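VirX1 (PDB 6QGM) iodinates diverse substrates as a viral halogenase, probably of the flavin-dependent kind. Local coordinates at residues L445-T449 and I450-T454. Residues are numbered along the deposited sequence; the frame is centred on the assembly and turned at random.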
ATOM      1  N   LEU B 445       4.644  -3.031 -12.323  1.00 53.16           N
ATOM      2  CA  LEU B 445       5.002  -2.811 -13.745  1.00 52.29           C
ATOM      3  C   LEU B 445       4.071  -3.649 -14.622  1.00 51.71           C
ATOM      4  O   LEU B 445       3.674  -3.154 -15.687  1.00 51.94           O
ATOM      5  CB  LEU B 445       6.470  -3.199 -13.956  1.00 51.63           C
ATOM      6  CG  LEU B 445       7.015  -3.061 -15.371  1.00 52.54           C
ATOM      7  CD1 LEU B 445       6.946  -1.607 -15.821  1.00 53.69           C
ATOM      8  CD2 LEU B 445       8.442  -3.576 -15.415  1.00 50.13           C
ATOM      9  N   SER B 446       3.774  -4.876 -14.192  1.00 52.42           N
ATOM     10  CA  SER B 446       2.952  -5.848 -14.950  1.00 54.36           C
ATOM     11  C   SER B 446       1.528  -5.306 -15.026  1.00 57.12           C
ATOM     12  O   SER B 446       0.964  -5.317 -16.133  1.00 57.54           O
ATOM     13  CB  SER B 446       3.009  -7.226 -14.334  1.00 55.02           C
ATOM     14  OG  SER B 446       4.259  -7.858 -14.619  1.00 52.34           O
ATOM     15  N   THR B 447       1.016  -4.820 -13.889  1.00 59.30           N
ATOM     16  CA  THR B 447      -0.305  -4.152 -13.749  1.00 60.28           C
ATOM     17  C   THR B 447      -0.383  -2.917 -14.653  1.00 59.49           C
ATOM     18  O   THR B 447      -1.424  -2.730 -15.315  1.00 60.80           O
ATOM     19  CB  THR B 447      -0.554  -3.739 -12.296  1.00 60.22           C
ATOM     20  OG1 THR B 447      -0.777  -4.957 -11.598  1.00 59.58           O
ATOM     21  CG2 THR B 447      -1.735  -2.801 -12.144  1.00 62.34           C
ATOM     22  N   ASP B 448       0.656  -2.083 -14.646  1.00 63.31           N
ATOM     23  CA  ASP B 448       0.634  -0.790 -15.375  1.00 62.42           C
ATOM     24  C   ASP B 448       0.649  -1.058 -16.890  1.00 58.64           C
ATOM     25  O   ASP B 448      -0.125  -0.381 -17.611  1.00 55.27           O
ATOM     26  CB  ASP B 448       1.769   0.122 -14.900  1.00 63.68           C
ATOM     27  CG  ASP B 448       1.545   0.679 -13.501  1.00 65.41           C
ATOM     28  OD1 ASP B 448       0.484   0.406 -12.921  1.00 68.09           O
ATOM     29  OD2 ASP B 448       2.431   1.391 -12.998  1.00 65.92           O
ATOM     30  N   THR B 449       1.463  -2.016 -17.344  1.00 55.93           N
ATOM     31  CA  THR B 449       1.733  -2.277 -18.786  1.00 54.51           C
ATOM     32  C   THR B 449       0.604  -3.145 -19.361  1.00 56.65           C
ATOM     33  O   THR B 449      -0.168  -2.628 -20.182  1.00 56.39           O
ATOM     34  CB  THR B 449       3.122  -2.892 -19.000  1.00 50.95           C
ATOM     35  OG1 THR B 449       3.194  -4.060 -18.195  1.00 55.81           O
ATOM     36  CG2 THR B 449       4.256  -1.977 -18.620  1.00 48.96           C
ATOM     37  N   ILE B 450       0.482  -4.399 -18.922  1.00 59.06           N
ATOM     38  CA  ILE B 450      -0.535  -5.360 -19.452  1.00 59.91           C
ATOM     39  C   ILE B 450      -1.933  -4.924 -18.980  1.00 60.61           C
ATOM     40  O   ILE B 450      -2.865  -4.967 -19.797  1.00 63.59           O
ATOM     41  CB  ILE B 450      -0.198  -6.802 -19.024  1.00 60.86           C
ATOM     42  CG1 ILE B 450       1.229  -7.190 -19.418  1.00 60.29           C
ATOM     43  CG2 ILE B 450      -1.215  -7.786 -19.570  1.00 62.61           C
ATOM     44  CD1 ILE B 450       1.776  -8.362 -18.646  1.00 61.90           C
ATOM     45  N   GLY B 451      -2.079  -4.524 -17.712  1.00 59.97           N
ATOM     46  CA  GLY B 451      -3.382  -4.203 -17.096  1.00 60.05           C
ATOM     47  C   GLY B 451      -3.971  -2.899 -17.615  1.00 58.46           C
ATOM     48  O   GLY B 451      -5.108  -2.936 -18.169  1.00 59.54           O
ATOM     49  N   LEU B 452      -3.211  -1.801 -17.469  1.00 57.02           N
ATOM     50  CA  LEU B 452      -3.641  -0.390 -17.692  1.00 55.36           C
ATOM     51  C   LEU B 452      -3.034   0.221 -18.969  1.00 53.98           C
ATOM     52  O   LEU B 452      -3.395   1.375 -19.283  1.00 52.49           O
ATOM     53  CB  LEU B 452      -3.242   0.436 -16.462  1.00 53.80           C
ATOM     54  CG  LEU B 452      -3.955   0.067 -15.159  1.00 54.44           C
ATOM     55  CD1 LEU B 452      -3.428   0.876 -13.996  1.00 55.11           C
ATOM     56  CD2 LEU B 452      -5.460   0.214 -15.281  1.00 55.42           C
ATOM     57  N   ASN B 453      -2.134  -0.490 -19.660  1.00 54.34           N
ATOM     58  CA  ASN B 453      -1.523  -0.079 -20.958  1.00 54.04           C
ATOM     59  C   ASN B 453      -0.876   1.307 -20.824  1.00 53.75           C
ATOM     60  O   ASN B 453      -1.040   2.144 -21.734  1.00 54.90           O
ATOM     61  CB  ASN B 453      -2.539  -0.151 -22.104  1.00 56.50           C
ATOM     62  CG  ASN B 453      -3.070  -1.557 -22.337  1.00 60.07           C
ATOM     63  OD1 ASN B 453      -4.126  -1.753 -22.935  1.00 63.03           O
ATOM     64  ND2 ASN B 453      -2.335  -2.559 -21.898  1.00 62.34           N
ATOM     65  N   THR B 454      -0.108   1.526 -19.757  1.00 53.81           N
ATOM     66  CA  THR B 454       0.441   2.857 -19.400  1.00 51.47           C
ATOM     67  C   THR B 454       1.815   2.698 -18.747  1.00 50.07           C
ATOM     68  O   THR B 454       2.038   1.678 -18.064  1.00 47.83           O
ATOM     69  CB  THR B 454      -0.499   3.612 -18.446  1.00 51.66           C
ATOM     70  OG1 THR B 454      -0.091   4.980 -18.372  1.00 49.50           O
ATOM     71  CG2 THR B 454      -0.504   3.051 -17.043  1.00 53.69           C
TER
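Asn453 folds its side-chain amide back onto the last turn of helix 441-451, where ND2 donates to Thr449 O over 2.8 Å. The N-H points well at its target (157°), and the donor lies in the carbonyl plane while the oxygen sits only 9° out of the amide plane. CG of Asn453 stands beside its own backbone N (chi1 -62°), bringing ND2 to the same carbonyl that its N-H reaches only weakly.

The backbone bonds show how the helix ends. Ile450 N to Ser446 O, 3.0 Å, keeps alpha spacing, whereas Leu452 N reaches five residues back to Thr447 O, 2.9 Å, in a wider pi-type turn. Beyond it Asn453 takes positive phi, and Thr454 N closes on Asp448 O, 2.9 Å, six residues back.

A further side-chain bond lies one turn earlier: Thr449 OG1 reaches Leu445 O at 2.7 Å. Leu445 O thus takes two donors, OG1 and N of Thr449, from opposite faces of its plane.

Methyl groups brush oxygens rather than one another: Thr454 CG2 lies 3.5 Å from Asp448 O, and Leu452 CD1 is 4.1 Å from Asp448 OD1. Thr449 and Asn453 also pack on Tyr371 of the second subunit, and Thr454 OG1 is hydrogen-bonded to Asn112 ND2 of its own chain.

The chemistry implies a helix C-terminus near which the carbonyls of Thr447 to Thr449 are met partly by wide-spaced backbone donors and partly by a side-chain amide, right beside the subunit interface.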